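PDB 3R6O: 2-hydroxyhepta-2,4-diene-1, 7-dioateisomerase from Mycobacterium abscessus, which binds magnesium and, as a member of the fumarylacetoacetate hydrolase family, probably acts as a 2-hydroxyhepta-2,4-diene-1,7-dioate isomerase. Local coordinates for residues A[176-184]-A[231-239]. Numbering follows the deposited sequence.
Sequences QAIKHVAGY and SDTTFETFD
Tyr184 OH accepts a nearly straight hydrogen bond from the backbone N-H of Glu236 (Tyr184 OH to Glu236 N 2.9 Å, 163° at the hydrogen). The same hydroxyl donates a hydrogen bond to a water 2.6 Å from Tyr184 OH, in the plane of the phenol ring. That water donates in turn to Asp232 OD2 and to Thr234 O, so one hydroxyl is tied directly or through water to three residues of 231-239. Glu236 OE1 forms a salt bridge with Lys310.

The Tyr184 ring also takes the edge of Phe238 on one face, a T-shaped pair with centroids 4.7 Å apart and planes at 58°; Phe238 CZ stands over the middle of the ring. Here the beginning of strand 181-192, which carries a classic beta bulge at Ala182-Gly183 opposite Val164, meets the irregular connection from strand 226-228 to strand 239-244, which belongs to a second sheet.

Phe235 makes the apolar part. With CG anti to the carbonyl carbon (chi1 -73°), its ring reaches back to the 3-10 turn before the strand. Ile178 CD1 sits squarely over one face of the Phe235 ring, a CH-pi contact 3.9 Å from the centroid, while Val181 CG2 meets its edge at Phe235 CE1 (3.7 Å). Ala177 CB packs against Phe235 CE2, and Ala262 of helix 261-269 also touches the Phe235 side chain.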
ATOM      1  N   GLN A 176      -3.235 -12.487 -21.207  1.00 28.61           N
ATOM      2  CA  GLN A 176      -1.913 -12.563 -20.597  1.00 28.20           C
ATOM      3  C   GLN A 176      -1.928 -12.485 -19.074  1.00 26.93           C
ATOM      4  O   GLN A 176      -0.904 -12.704 -18.465  1.00 26.74           O
ATOM      5  CB  GLN A 176      -1.027 -11.416 -21.093  1.00 28.29           C
ATOM      6  CG  GLN A 176      -0.964 -11.158 -22.613  1.00 31.79           C
ATOM      7  CD  GLN A 176      -0.233 -12.224 -23.384  1.00 31.11           C
ATOM      8  OE1 GLN A 176      -0.447 -13.395 -23.153  1.00 38.73           O
ATOM      9  NE2 GLN A 176       0.645 -11.823 -24.311  1.00 34.85           N
ATOM     10  N   ALA A 177      -3.076 -12.209 -18.454  1.00 26.23           N
ATOM     11  CA  ALA A 177      -3.177 -12.140 -16.988  1.00 25.11           C
ATOM     12  C   ALA A 177      -2.541 -13.357 -16.276  1.00 25.19           C
ATOM     13  O   ALA A 177      -1.855 -13.201 -15.273  1.00 24.59           O
ATOM     14  CB  ALA A 177      -4.608 -12.017 -16.578  1.00 24.72           C
ATOM     15  N   ILE A 178      -2.792 -14.558 -16.786  1.00 26.09           N
ATOM     16  CA  ILE A 178      -2.313 -15.814 -16.171  1.00 26.43           C
ATOM     17  C   ILE A 178      -0.775 -15.857 -16.062  1.00 26.73           C
ATOM     18  O   ILE A 178      -0.226 -16.391 -15.071  1.00 26.61           O
ATOM     19  CB  ILE A 178      -2.869 -17.089 -16.925  1.00 27.66           C
ATOM     20  CG1 ILE A 178      -2.461 -18.389 -16.214  1.00 28.13           C
ATOM     21  CG2 ILE A 178      -2.381 -17.133 -18.401  1.00 28.86           C
ATOM     22  CD1 ILE A 178      -2.896 -18.491 -14.765  1.00 27.17           C
ATOM     23  N   LYS A 179      -0.093 -15.276 -17.056  1.00 27.25           N
ATOM     24  CA  LYS A 179       1.375 -15.186 -17.084  1.00 27.73           C
ATOM     25  C   LYS A 179       1.967 -14.320 -15.960  1.00 26.79           C
ATOM     26  O   LYS A 179       3.172 -14.441 -15.683  1.00 27.28           O
ATOM     27  CB  LYS A 179       1.859 -14.649 -18.436  1.00 28.54           C
ATOM     28  N   HIS A 180       1.142 -13.463 -15.350  1.00 25.65           N
ATOM     29  CA  HIS A 180       1.538 -12.588 -14.248  1.00 24.81           C
ATOM     30  C   HIS A 180       1.126 -13.071 -12.858  1.00 24.15           C
ATOM     31  O   HIS A 180       1.386 -12.369 -11.867  1.00 23.52           O
ATOM     32  CB  HIS A 180       0.978 -11.166 -14.464  1.00 24.15           C
ATOM     33  CG  HIS A 180       1.536 -10.488 -15.665  1.00 24.81           C
ATOM     34  ND1 HIS A 180       2.597  -9.611 -15.604  1.00 24.97           N
ATOM     35  CD2 HIS A 180       1.195 -10.582 -16.973  1.00 25.51           C
ATOM     36  CE1 HIS A 180       2.870  -9.188 -16.824  1.00 25.69           C
ATOM     37  NE2 HIS A 180       2.029  -9.753 -17.669  1.00 26.02           N
ATOM     38  N   VAL A 181       0.445 -14.218 -12.765  1.00 24.37           N
ATOM     39  CA  VAL A 181       0.013 -14.725 -11.471  1.00 23.88           C
ATOM     40  C   VAL A 181       0.892 -15.914 -11.058  1.00 24.74           C
ATOM     41  O   VAL A 181       0.958 -16.926 -11.737  1.00 25.70           O
ATOM     42  CB  VAL A 181      -1.518 -15.066 -11.455  1.00 23.54           C
ATOM     43  CG1 VAL A 181      -1.879 -15.832 -10.226  1.00 23.32           C
ATOM     44  CG2 VAL A 181      -2.362 -13.749 -11.569  1.00 22.72           C
ATOM     45  N   ALA A 182       1.573 -15.760  -9.924  1.00 24.55           N
ATOM     46  CA  ALA A 182       2.379 -16.822  -9.377  1.00 25.47           C
ATOM     47  C   ALA A 182       1.481 -17.878  -8.751  1.00 25.49           C
ATOM     48  O   ALA A 182       1.835 -19.025  -8.728  1.00 26.53           O
ATOM     49  CB  ALA A 182       3.360 -16.281  -8.340  1.00 25.43           C
ATOM     50  N   GLY A 183       0.344 -17.482  -8.172  1.00 24.47           N
ATOM     51  CA  GLY A 183      -0.563 -18.475  -7.607  1.00 24.58           C
ATOM     52  C   GLY A 183      -1.691 -17.860  -6.791  1.00 23.48           C
ATOM     53  O   GLY A 183      -2.049 -16.701  -6.999  1.00 22.67           O
ATOM     54  N   TYR A 184      -2.238 -18.655  -5.876  1.00 23.61           N
ATOM     55  CA  TYR A 184      -3.475 -18.303  -5.195  1.00 22.82           C
ATOM     56  C   TYR A 184      -3.373 -18.584  -3.698  1.00 22.75           C
ATOM     57  O   TYR A 184      -2.681 -19.518  -3.270  1.00 23.59           O
ATOM     58  CB  TYR A 184      -4.641 -19.134  -5.716  1.00 23.26           C
ATOM     59  CG  TYR A 184      -4.865 -19.258  -7.200  1.00 23.75           C
ATOM     60  CD1 TYR A 184      -5.835 -18.497  -7.841  1.00 23.32           C
ATOM     61  CD2 TYR A 184      -4.194 -20.208  -7.935  1.00 24.85           C
ATOM     62  CE1 TYR A 184      -6.085 -18.645  -9.194  1.00 23.95           C
ATOM     63  CE2 TYR A 184      -4.441 -20.384  -9.288  1.00 25.48           C
ATOM     64  CZ  TYR A 184      -5.392 -19.600  -9.919  1.00 25.02           C
ATOM     65  OH  TYR A 184      -5.632 -19.795 -11.261  1.00 25.80           O
ATOM     66  N   SER A 231       1.804 -25.332 -14.356  1.00 34.56           N
ATOM     67  CA  SER A 231       1.667 -25.467 -15.808  1.00 35.94           C
ATOM     68  C   SER A 231       0.306 -25.014 -16.376  1.00 35.06           C
ATOM     69  O   SER A 231       0.055 -25.185 -17.581  1.00 35.67           O
ATOM     70  CB  SER A 231       1.914 -26.927 -16.212  1.00 37.78           C
ATOM     71  OG  SER A 231       3.266 -27.131 -16.606  1.00 42.21           O
ATOM     72  N   ASP A 232      -0.546 -24.404 -15.547  1.00 33.39           N
ATOM     73  CA  ASP A 232      -1.906 -24.038 -15.971  1.00 32.76           C
ATOM     74  C   ASP A 232      -1.860 -22.992 -17.098  1.00 32.66           C
ATOM     75  O   ASP A 232      -1.085 -22.047 -17.047  1.00 32.14           O
ATOM     76  CB  ASP A 232      -2.724 -23.433 -14.813  1.00 31.45           C
ATOM     77  CG  ASP A 232      -2.945 -24.384 -13.640  1.00 31.47           C
ATOM     78  OD1 ASP A 232      -2.524 -25.554 -13.661  1.00 32.49           O
ATOM     79  OD2 ASP A 232      -3.561 -23.915 -12.657  1.00 30.47           O
ATOM     80  N   THR A 233      -2.706 -23.136 -18.110  1.00 33.21           N
ATOM     81  CA  THR A 233      -2.803 -22.109 -19.164  1.00 33.13           C
ATOM     82  C   THR A 233      -3.978 -21.160 -18.960  1.00 32.13           C
ATOM     83  O   THR A 233      -4.099 -20.135 -19.662  1.00 31.90           O
ATOM     84  CB  THR A 233      -2.904 -22.751 -20.559  1.00 34.53           C
ATOM     85  OG1 THR A 233      -4.026 -23.653 -20.610  1.00 35.05           O
ATOM     86  CG2 THR A 233      -1.625 -23.500 -20.860  1.00 36.51           C
ATOM     87  N   THR A 234      -4.825 -21.484 -17.980  1.00 31.59           N
ATOM     88  CA  THR A 234      -5.935 -20.635 -17.609  1.00 30.68           C
ATOM     89  C   THR A 234      -6.020 -20.580 -16.089  1.00 29.71           C
ATOM     90  O   THR A 234      -5.276 -21.270 -15.379  1.00 29.82           O
ATOM     91  CB  THR A 234      -7.259 -21.173 -18.138  1.00 31.28           C
ATOM     92  OG1 THR A 234      -7.424 -22.515 -17.671  1.00 33.45           O
ATOM     93  CG2 THR A 234      -7.305 -21.135 -19.662  1.00 32.29           C
ATOM     94  N   PHE A 235      -6.917 -19.755 -15.584  1.00 28.85           N
ATOM     95  CA  PHE A 235      -7.147 -19.702 -14.140  1.00 28.00           C
ATOM     96  C   PHE A 235      -7.985 -20.886 -13.697  1.00 28.42           C
ATOM     97  O   PHE A 235      -8.722 -21.474 -14.498  1.00 29.20           O
ATOM     98  CB  PHE A 235      -7.812 -18.375 -13.741  1.00 27.02           C
ATOM     99  CG  PHE A 235      -6.871 -17.215 -13.816  1.00 26.49           C
ATOM    100  CD1 PHE A 235      -6.046 -16.905 -12.739  1.00 25.84           C
ATOM    101  CD2 PHE A 235      -6.738 -16.494 -14.987  1.00 26.75           C
ATOM    102  CE1 PHE A 235      -5.127 -15.889 -12.851  1.00 25.48           C
ATOM    103  CE2 PHE A 235      -5.851 -15.480 -15.085  1.00 26.35           C
ATOM    104  CZ  PHE A 235      -5.050 -15.160 -14.013  1.00 25.71           C
ATOM    105  N   GLU A 236      -7.820 -21.264 -12.436  1.00 28.00           N
ATOM    106  CA  GLU A 236      -8.555 -22.364 -11.858  1.00 28.36           C
ATOM    107  C   GLU A 236      -9.813 -21.838 -11.191  1.00 27.68           C
ATOM    108  O   GLU A 236     -10.032 -20.627 -11.074  1.00 26.91           O
ATOM    109  CB  GLU A 236      -7.700 -23.126 -10.838  1.00 28.41           C
ATOM    110  CG  GLU A 236      -6.424 -23.747 -11.433  1.00 29.25           C
ATOM    111  CD  GLU A 236      -5.943 -24.967 -10.681  1.00 31.48           C
ATOM    112  OE1 GLU A 236      -6.709 -25.533  -9.870  1.00 31.32           O
ATOM    113  OE2 GLU A 236      -4.800 -25.394 -10.937  1.00 33.77           O
ATOM    114  N   THR A 237     -10.658 -22.778 -10.836  1.00 28.09           N
ATOM    115  CA  THR A 237     -11.910 -22.524 -10.142  1.00 27.65           C
ATOM    116  C   THR A 237     -11.768 -23.018  -8.704  1.00 27.28           C
ATOM    117  O   THR A 237     -11.122 -24.051  -8.450  1.00 27.80           O
ATOM    118  CB  THR A 237     -13.009 -23.218 -10.924  1.00 28.53           C
ATOM    119  OG1 THR A 237     -13.143 -22.528 -12.185  1.00 28.78           O
ATOM    120  CG2 THR A 237     -14.343 -23.233 -10.188  1.00 28.33           C
ATOM    121  N   PHE A 238     -12.343 -22.254  -7.760  1.00 26.46           N
ATOM    122  CA  PHE A 238     -12.344 -22.636  -6.350  1.00 26.13           C
ATOM    123  C   PHE A 238     -13.723 -22.548  -5.733  1.00 25.95           C
ATOM    124  O   PHE A 238     -14.536 -21.704  -6.122  1.00 25.73           O
ATOM    125  CB  PHE A 238     -11.406 -21.747  -5.557  1.00 25.31           C
ATOM    126  CG  PHE A 238     -10.052 -21.709  -6.120  1.00 25.48           C
ATOM    127  CD1 PHE A 238      -9.067 -22.571  -5.678  1.00 25.87           C
ATOM    128  CD2 PHE A 238      -9.772 -20.844  -7.153  1.00 27.64           C
ATOM    129  CE1 PHE A 238      -7.828 -22.550  -6.254  1.00 26.17           C
ATOM    130  CE2 PHE A 238      -8.534 -20.807  -7.710  1.00 27.05           C
ATOM    131  CZ  PHE A 238      -7.561 -21.660  -7.263  1.00 28.16           C
ATOM    132  N   ASP A 239     -13.986 -23.450  -4.794  1.00 26.16           N
ATOM    133  CA  ASP A 239     -15.201 -23.384  -3.977  1.00 25.98           C
ATOM    134  C   ASP A 239     -14.754 -23.186  -2.561  1.00 25.38           C
ATOM    135  O   ASP A 239     -13.841 -23.850  -2.107  1.00 25.55           O
ATOM    136  CB  ASP A 239     -16.008 -24.671  -4.097  1.00 26.87           C
ATOM    137  CG  ASP A 239     -16.549 -24.883  -5.500  1.00 30.25           C
ATOM    138  OD1 ASP A 239     -17.166 -23.938  -6.072  1.00 35.89           O
ATOM    139  OD2 ASP A 239     -16.346 -25.987  -6.042  1.00 34.18           O
TER
HETATM  140  O   HOH W   1      -4.028 -21.258 -12.676  1.00 28.24           O